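Local coordinates for protein thiosulfate sulfurtransferase (Pseudomonas aeruginosa, PDB 1YT8) that probably transfers sulfur from thiosulfate to cyanide, as a sulfurtransferase built from four rhodanese-like domains, at residues 182-196 against 212-224. Residues are numbered along the deposited sequence; the frame is centred on the assembly and turned at random.
Sequences APDPRTRVIVNCAGR and PNPVAALRNGTIG. With SO3 (sulfite ion), chain B.
Arg196 meets Asn220 at the edge of its guanidinium group. NH1 donates to Asn220 OD1 at 3.2 Å, with the oxygen in the guanidinium plane. The two side chains run alongside each other and point the same way, their guanidinium and amide planes 60° apart. CG and CD of Arg196 run past OD1, and the bend at chi3 (52°) brings NH1 back to the same oxygen. Its NE and NH2 form salt bridges with Glu121 and Glu124. At the start of strand 188-192, the Arg188 guanidinium has a water at its edge, in plane. NE donates to this water, which in turn donates to Pro214 O. Ala216 CB also lies near that edge, and Pro214 CG packs on Arg188 CG at 3.9 Å.

Strands 188-192 and 215-218 pair in parallel as neighbours in a five-stranded sheet of order 1-5-4-2-3. Helix 197-208 links them as a beta-alpha-beta crossover of the rhodanese-like fold. Val189 N bonds to Pro214 O, and Leu218 N to Val191 O at 2.8 Å. Val189 and Val215 share one sheet face, where Val189 CG1 meets Val215 CG1 at 4.2 Å. Ile190 points to the other face, with Ala216, and its CG2 touches Leu218 CB.

Beyond the strands lies the sulfite pocket. Cys193 SG is covalently bound to the sulfite sulfur at 2.0 Å, consistent with the active-site loop of rhodaneses, where a cysteine carries the transferred sulfur. Backbone N atoms of Ala194 and Gly195 donate to sulfite O1. The first turn of the following helix bonds to this loop: Thr222 N donates to Cys193 O, and Ile223 N to Ala194 O at 3.1 Å. Cys193 O also accepts from Asn192 ND2, which comes from above the carbonyl plane and bonds Asp151 as well. A second water accepts from Cys193 N and donates to Gly195 O and Leu218 O.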
# COMPACT_ATOMS: atom_id res chain seq x y z
N ALA A 182 -10.17 -4.96 -26.88
CA ALA A 182 -11.44 -5.60 -27.22
C ALA A 182 -12.25 -4.67 -28.12
O ALA A 182 -13.35 -4.23 -27.75
CB ALA A 182 -12.21 -5.91 -25.94
N PRO A 183 -11.73 -4.36 -29.32
CA PRO A 183 -12.41 -3.48 -30.27
C PRO A 183 -13.78 -3.94 -30.76
O PRO A 183 -14.65 -3.12 -31.05
CB PRO A 183 -11.39 -3.36 -31.41
CG PRO A 183 -10.67 -4.68 -31.36
CD PRO A 183 -10.47 -4.88 -29.87
N ASP A 184 -13.97 -5.25 -30.85
CA ASP A 184 -15.24 -5.81 -31.30
C ASP A 184 -16.21 -5.78 -30.11
O ASP A 184 -15.94 -6.36 -29.06
CB ASP A 184 -15.04 -7.25 -31.78
CG ASP A 184 -16.21 -7.76 -32.60
OD1 ASP A 184 -17.37 -7.51 -32.22
OD2 ASP A 184 -15.96 -8.43 -33.63
N PRO A 185 -17.36 -5.11 -30.27
CA PRO A 185 -18.34 -5.05 -29.18
C PRO A 185 -18.86 -6.41 -28.72
O PRO A 185 -19.38 -6.55 -27.62
CB PRO A 185 -19.44 -4.16 -29.75
CG PRO A 185 -19.37 -4.44 -31.22
CD PRO A 185 -17.88 -4.44 -31.47
N ARG A 186 -18.70 -7.43 -29.57
CA ARG A 186 -19.15 -8.77 -29.23
C ARG A 186 -18.17 -9.48 -28.29
O ARG A 186 -18.54 -10.41 -27.58
CB ARG A 186 -19.33 -9.62 -30.49
CG ARG A 186 -20.40 -9.12 -31.45
CD ARG A 186 -20.34 -9.87 -32.77
NE ARG A 186 -19.03 -9.72 -33.41
CZ ARG A 186 -18.70 -10.26 -34.58
NH1 ARG A 186 -19.58 -11.00 -35.24
NH2 ARG A 186 -17.49 -10.07 -35.08
N THR A 187 -16.92 -9.03 -28.29
CA THR A 187 -15.87 -9.62 -27.45
C THR A 187 -16.15 -9.45 -25.96
O THR A 187 -16.33 -8.33 -25.47
CB THR A 187 -14.49 -9.00 -27.76
OG1 THR A 187 -14.15 -9.22 -29.13
CG2 THR A 187 -13.40 -9.62 -26.88
N ARG A 188 -16.17 -10.57 -25.24
CA ARG A 188 -16.40 -10.53 -23.80
C ARG A 188 -15.15 -10.00 -23.12
O ARG A 188 -14.03 -10.29 -23.54
CB ARG A 188 -16.68 -11.92 -23.24
CG ARG A 188 -17.87 -12.63 -23.85
CD ARG A 188 -18.26 -13.83 -23.01
NE ARG A 188 -18.58 -13.40 -21.65
CZ ARG A 188 -19.55 -13.91 -20.90
NH1 ARG A 188 -20.32 -14.88 -21.37
NH2 ARG A 188 -19.75 -13.44 -19.69
N VAL A 189 -15.34 -9.21 -22.07
CA VAL A 189 -14.23 -8.68 -21.30
C VAL A 189 -14.40 -9.23 -19.89
O VAL A 189 -15.43 -9.02 -19.24
CB VAL A 189 -14.22 -7.14 -21.28
CG1 VAL A 189 -13.14 -6.62 -20.32
CG2 VAL A 189 -13.93 -6.62 -22.69
N ILE A 190 -13.38 -9.96 -19.44
CA ILE A 190 -13.38 -10.57 -18.12
C ILE A 190 -12.22 -9.96 -17.33
O ILE A 190 -11.09 -9.94 -17.81
CB ILE A 190 -13.18 -12.09 -18.24
CG1 ILE A 190 -14.32 -12.70 -19.06
CG2 ILE A 190 -13.11 -12.73 -16.85
CD1 ILE A 190 -14.09 -14.16 -19.45
N VAL A 191 -12.51 -9.46 -16.13
CA VAL A 191 -11.47 -8.85 -15.30
C VAL A 191 -11.18 -9.74 -14.09
O VAL A 191 -12.11 -10.23 -13.44
CB VAL A 191 -11.91 -7.45 -14.77
CG1 VAL A 191 -10.76 -6.81 -14.00
CG2 VAL A 191 -12.34 -6.55 -15.94
N ASN A 192 -9.90 -9.97 -13.80
CA ASN A 192 -9.53 -10.79 -12.65
C ASN A 192 -8.46 -10.11 -11.81
O ASN A 192 -7.83 -9.15 -12.24
CB ASN A 192 -8.98 -12.16 -13.09
CG ASN A 192 -7.50 -12.10 -13.48
OD1 ASN A 192 -7.16 -11.83 -14.63
ND2 ASN A 192 -6.62 -12.34 -12.51
N CYS A 193 -8.30 -10.62 -10.60
CA CYS A 193 -7.25 -10.18 -9.70
C CYS A 193 -6.93 -11.49 -8.99
O CYS A 193 -7.25 -12.56 -9.52
CB CYS A 193 -7.71 -9.06 -8.75
SG CYS A 193 -8.78 -9.49 -7.37
N ALA A 194 -6.30 -11.44 -7.82
CA ALA A 194 -5.98 -12.65 -7.08
C ALA A 194 -7.19 -13.15 -6.31
O ALA A 194 -7.44 -14.36 -6.23
CB ALA A 194 -4.82 -12.39 -6.13
N GLY A 195 -7.94 -12.22 -5.73
CA GLY A 195 -9.12 -12.57 -4.98
C GLY A 195 -10.36 -12.04 -5.66
O GLY A 195 -10.77 -12.56 -6.71
N ARG A 196 -10.94 -10.99 -5.09
CA ARG A 196 -12.17 -10.40 -5.62
C ARG A 196 -12.14 -8.89 -5.82
O ARG A 196 -12.61 -8.38 -6.84
CB ARG A 196 -13.33 -10.71 -4.67
CG ARG A 196 -13.65 -12.18 -4.47
CD ARG A 196 -14.51 -12.37 -3.23
NE ARG A 196 -15.69 -11.51 -3.23
CZ ARG A 196 -16.74 -11.68 -4.02
NH1 ARG A 196 -16.77 -12.68 -4.89
NH2 ARG A 196 -17.77 -10.83 -3.94
N PRO A 212 -19.58 -1.09 -24.69
CA PRO A 212 -20.57 -1.97 -25.33
C PRO A 212 -20.37 -3.48 -25.10
O PRO A 212 -21.31 -4.26 -25.26
CB PRO A 212 -20.46 -1.59 -26.80
CG PRO A 212 -19.01 -1.30 -26.94
CD PRO A 212 -18.71 -0.46 -25.71
N ASN A 213 -19.16 -3.88 -24.72
CA ASN A 213 -18.85 -5.29 -24.50
C ASN A 213 -19.51 -5.89 -23.26
O ASN A 213 -19.71 -5.20 -22.26
CB ASN A 213 -17.34 -5.50 -24.31
CG ASN A 213 -16.52 -4.86 -25.39
OD1 ASN A 213 -16.06 -5.53 -26.32
ND2 ASN A 213 -16.32 -3.56 -25.28
N PRO A 214 -19.86 -7.18 -23.31
CA PRO A 214 -20.47 -7.80 -22.13
C PRO A 214 -19.28 -7.96 -21.18
O PRO A 214 -18.25 -8.50 -21.57
CB PRO A 214 -21.01 -9.13 -22.67
CG PRO A 214 -20.07 -9.45 -23.80
CD PRO A 214 -19.86 -8.11 -24.46
N VAL A 215 -19.42 -7.48 -19.95
CA VAL A 215 -18.32 -7.55 -18.98
C VAL A 215 -18.67 -8.35 -17.73
O VAL A 215 -19.82 -8.40 -17.31
CB VAL A 215 -17.91 -6.12 -18.52
CG1 VAL A 215 -16.55 -6.17 -17.84
CG2 VAL A 215 -17.90 -5.17 -19.70
N ALA A 216 -17.66 -8.97 -17.14
CA ALA A 216 -17.86 -9.75 -15.93
C ALA A 216 -16.54 -9.98 -15.21
O ALA A 216 -15.47 -10.00 -15.82
CB ALA A 216 -18.51 -11.10 -16.26
N ALA A 217 -16.62 -10.16 -13.90
CA ALA A 217 -15.42 -10.41 -13.12
C ALA A 217 -15.21 -11.92 -13.03
O ALA A 217 -16.18 -12.68 -13.02
CB ALA A 217 -15.57 -9.83 -11.72
N LEU A 218 -13.95 -12.36 -13.01
CA LEU A 218 -13.68 -13.77 -12.82
C LEU A 218 -13.90 -13.91 -11.32
O LEU A 218 -13.14 -13.35 -10.52
CB LEU A 218 -12.23 -14.13 -13.16
CG LEU A 218 -11.78 -15.50 -12.65
CD1 LEU A 218 -12.67 -16.60 -13.22
CD2 LEU A 218 -10.32 -15.74 -13.04
N ARG A 219 -14.94 -14.64 -10.93
CA ARG A 219 -15.27 -14.80 -9.52
C ARG A 219 -14.18 -15.46 -8.68
O ARG A 219 -13.84 -16.62 -8.88
CB ARG A 219 -16.58 -15.59 -9.38
CG ARG A 219 -17.16 -15.59 -7.97
CD ARG A 219 -18.46 -16.37 -7.96
NE ARG A 219 -19.36 -15.90 -9.01
CZ ARG A 219 -20.14 -16.69 -9.74
NH1 ARG A 219 -20.14 -18.00 -9.54
NH2 ARG A 219 -20.92 -16.16 -10.67
N ASN A 220 -13.65 -14.70 -7.73
CA ASN A 220 -12.61 -15.15 -6.81
C ASN A 220 -11.20 -15.29 -7.40
O ASN A 220 -10.32 -15.88 -6.77
CB ASN A 220 -13.05 -16.44 -6.11
CG ASN A 220 -14.39 -16.27 -5.40
OD1 ASN A 220 -14.76 -15.16 -5.00
ND2 ASN A 220 -15.11 -17.37 -5.22
N GLY A 221 -10.99 -14.76 -8.60
CA GLY A 221 -9.68 -14.75 -9.24
C GLY A 221 -8.78 -15.97 -9.30
O GLY A 221 -9.25 -17.09 -9.49
N THR A 222 -7.47 -15.74 -9.17
CA THR A 222 -6.50 -16.83 -9.23
C THR A 222 -6.71 -17.82 -8.08
O THR A 222 -6.43 -19.01 -8.23
CB THR A 222 -5.04 -16.30 -9.23
OG1 THR A 222 -4.78 -15.54 -8.04
CG2 THR A 222 -4.80 -15.41 -10.44
N ILE A 223 -7.21 -17.32 -6.96
CA ILE A 223 -7.50 -18.18 -5.81
C ILE A 223 -8.60 -19.15 -6.23
O ILE A 223 -8.50 -20.36 -6.02
CB ILE A 223 -7.99 -17.35 -4.60
CG1 ILE A 223 -6.80 -16.67 -3.92
CG2 ILE A 223 -8.74 -18.24 -3.60
CD1 ILE A 223 -7.16 -15.75 -2.75
N GLY A 224 -9.65 -18.60 -6.85
CA GLY A 224 -10.76 -19.42 -7.30
C GLY A 224 -10.36 -20.38 -8.41
O GLY A 224 -10.92 -21.47 -8.52
S SO3 B . -7.89 -8.93 -5.66
O1 SO3 B . -6.52 -9.40 -5.97
O2 SO3 B . -8.38 -9.53 -4.40
O3 SO3 B . -7.99 -7.45 -5.63
O HOH W 1 -17.68 -11.02 -20.12
O HOH W 2 -10.88 -12.01 -9.71